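Local atomic coordinates of MexT protein (Pseudomonas aeruginosa, PDB entry 6L33), a protein that probably binds DNA as a LysR-type transcriptional activator of the MexEF-OprN efflux pump, with its regulatory domain making up this chain. Residues E57-G61 with E195-R199. Sequence-based numbering, arbitrary orientation.
Sequences EISVG and ERWLR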
loop_
_atom_site.group_PDB
_atom_site.type_symbol
_atom_site.label_atom_id
_atom_site.label_comp_id
_atom_site.label_asym_id
_atom_site.label_seq_id
_atom_site.Cartn_x
_atom_site.Cartn_y
_atom_site.Cartn_z
ATOM N N GLU B 57 0.007 -11.275 -14.401
ATOM C CA GLU B 57 -0.851 -10.460 -13.545
ATOM C C GLU B 57 -0.977 -9.034 -14.061
ATOM O O GLU B 57 -1.989 -8.370 -13.804
ATOM C CB GLU B 57 -0.311 -10.457 -12.115
ATOM C CG GLU B 57 -0.542 -11.757 -11.365
ATOM C CD GLU B 57 0.182 -11.798 -10.035
ATOM O OE1 GLU B 57 1.412 -12.019 -10.034
ATOM O OE2 GLU B 57 -0.477 -11.606 -8.992
ATOM N N ILE B 58 0.039 -8.536 -14.766
ATOM C CA ILE B 58 -0.003 -7.223 -15.392
ATOM C C ILE B 58 0.554 -7.356 -16.800
ATOM O O ILE B 58 1.321 -8.270 -17.108
ATOM C CB ILE B 58 0.791 -6.151 -14.603
ATOM C CG1 ILE B 58 2.294 -6.451 -14.641
ATOM C CG2 ILE B 58 0.284 -6.042 -13.169
ATOM C CD1 ILE B 58 3.155 -5.393 -13.963
ATOM N N SER B 59 0.142 -6.436 -17.669
ATOM C CA SER B 59 0.746 -6.333 -18.990
ATOM C C SER B 59 1.858 -5.302 -19.040
ATOM O O SER B 59 2.758 -5.411 -19.877
ATOM C CB SER B 59 -0.314 -5.984 -20.038
ATOM O OG SER B 59 -0.797 -4.665 -19.853
ATOM N N VAL B 60 1.818 -4.313 -18.152
ATOM C CA VAL B 60 2.817 -3.256 -18.107
ATOM C C VAL B 60 2.877 -2.740 -16.678
ATOM O O VAL B 60 1.884 -2.775 -15.946
ATOM C CB VAL B 60 2.488 -2.126 -19.112
ATOM C CG1 VAL B 60 1.141 -1.502 -18.790
ATOM C CG2 VAL B 60 3.588 -1.070 -19.139
ATOM N N GLY B 61 4.051 -2.284 -16.275
ATOM C CA GLY B 61 4.223 -1.719 -14.952
ATOM C C GLY B 61 5.063 -0.464 -15.005
ATOM O O GLY B 61 5.958 -0.322 -15.840
ATOM N N GLU B 195 -2.244 -2.999 -26.327
ATOM C CA GLU B 195 -1.225 -2.750 -25.313
ATOM C C GLU B 195 -0.328 -1.579 -25.696
ATOM O O GLU B 195 0.023 -0.761 -24.839
ATOM C CB GLU B 195 -0.401 -4.013 -25.079
ATOM C CG GLU B 195 -1.198 -5.140 -24.451
ATOM C CD GLU B 195 -1.767 -4.768 -23.096
ATOM O OE1 GLU B 195 -2.884 -5.222 -22.773
ATOM O OE2 GLU B 195 -1.095 -4.017 -22.356
ATOM N N ARG B 196 0.058 -1.484 -26.973
ATOM C CA ARG B 196 0.758 -0.293 -27.445
ATOM C C ARG B 196 -0.042 0.961 -27.128
ATOM O O ARG B 196 0.519 1.992 -26.740
ATOM C CB ARG B 196 1.018 -0.394 -28.951
ATOM C CG ARG B 196 1.230 0.948 -29.655
ATOM C CD ARG B 196 -0.036 1.448 -30.358
ATOM N NE ARG B 196 0.070 2.860 -30.719
ATOM C CZ ARG B 196 -0.961 3.629 -31.057
ATOM N NH1 ARG B 196 -2.187 3.127 -31.081
ATOM N NH2 ARG B 196 -0.765 4.903 -31.369
ATOM N N TRP B 197 -1.363 0.882 -27.286
ATOM C CA TRP B 197 -2.225 2.024 -27.013
ATOM C C TRP B 197 -2.203 2.390 -25.534
ATOM O O TRP B 197 -2.069 3.567 -25.178
ATOM C CB TRP B 197 -3.645 1.710 -27.479
ATOM C CG TRP B 197 -4.638 2.763 -27.151
ATOM C CD1 TRP B 197 -4.864 3.918 -27.840
ATOM C CD2 TRP B 197 -5.555 2.760 -26.055
ATOM N NE1 TRP B 197 -5.866 4.637 -27.237
ATOM C CE2 TRP B 197 -6.305 3.948 -26.137
ATOM C CE3 TRP B 197 -5.811 1.870 -25.008
ATOM C CZ2 TRP B 197 -7.294 4.268 -25.216
ATOM C CZ3 TRP B 197 -6.793 2.189 -24.095
ATOM C CH2 TRP B 197 -7.528 3.372 -24.210
ATOM N N LEU B 198 -2.326 1.393 -24.655
ATOM C CA LEU B 198 -2.294 1.664 -23.221
ATOM C C LEU B 198 -0.955 2.260 -22.807
ATOM O O LEU B 198 -0.904 3.246 -22.063
ATOM C CB LEU B 198 -2.579 0.383 -22.438
ATOM C CG LEU B 198 -2.375 0.463 -20.923
ATOM C CD1 LEU B 198 -3.258 1.545 -20.319
ATOM C CD2 LEU B 198 -2.648 -0.884 -20.276
ATOM N N ARG B 199 0.146 1.676 -23.290
ATOM C CA ARG B 199 1.470 2.168 -22.920
ATOM C C ARG B 199 1.698 3.584 -23.431
ATOM O O ARG B 199 2.271 4.421 -22.722
ATOM C CB ARG B 199 2.548 1.221 -23.447
ATOM C CG ARG B 199 2.454 -0.187 -22.879
ATOM C CD ARG B 199 3.738 -0.964 -23.101
ATOM N NE ARG B 199 4.125 -0.995 -24.507
ATOM C CZ ARG B 199 3.796 -1.965 -25.354
ATOM N NH1 ARG B 199 3.066 -2.993 -24.939
ATOM N NH2 ARG B 199 4.197 -1.907 -26.617
HETATM O O HOH W 1 1.964 -3.988 -22.620
#
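S59 and E195 make the direct polar link between residues 57-61, which lead into the strand, and helix 193-203: the hydroxyl OG of S59 donates to OE2 of E195 over 2.6 Å. It meets the carboxylate from above, 40° out of its plane. The glutamate reaches it through a chain bent at its second torsion (chi2 -60°), which brings the carboxylate to S59.

A water adds a second, indirect polar link. It donates to S59 O and to E195 OE2 (3.1 Å), and accepts from R199 NH1 at 2.8 Å, in the plane of the guanidinium at its edge. R199 NH1 also bonds to Q189 O, and the arginine makes a cation-pi contact with W185.

The remaining contacts are van der Waals. V60 straddles two helix residues: CG1 meets L198 CD2 at 4.1 Å, whereas CG2, anti to the backbone N, rests against the R199 CD methylene at 4.0 Å. The helix packs against the sheet of one lobe of the periplasmic-binding-protein-like regulatory domain, and I12 of the neighbouring strand 9-14, touching both V60 and L198, is part of that interface.

With OE2 receiving both the serine and the water, and an arginine just beyond that water, the buried E195 is probably stabilised as a carboxylate.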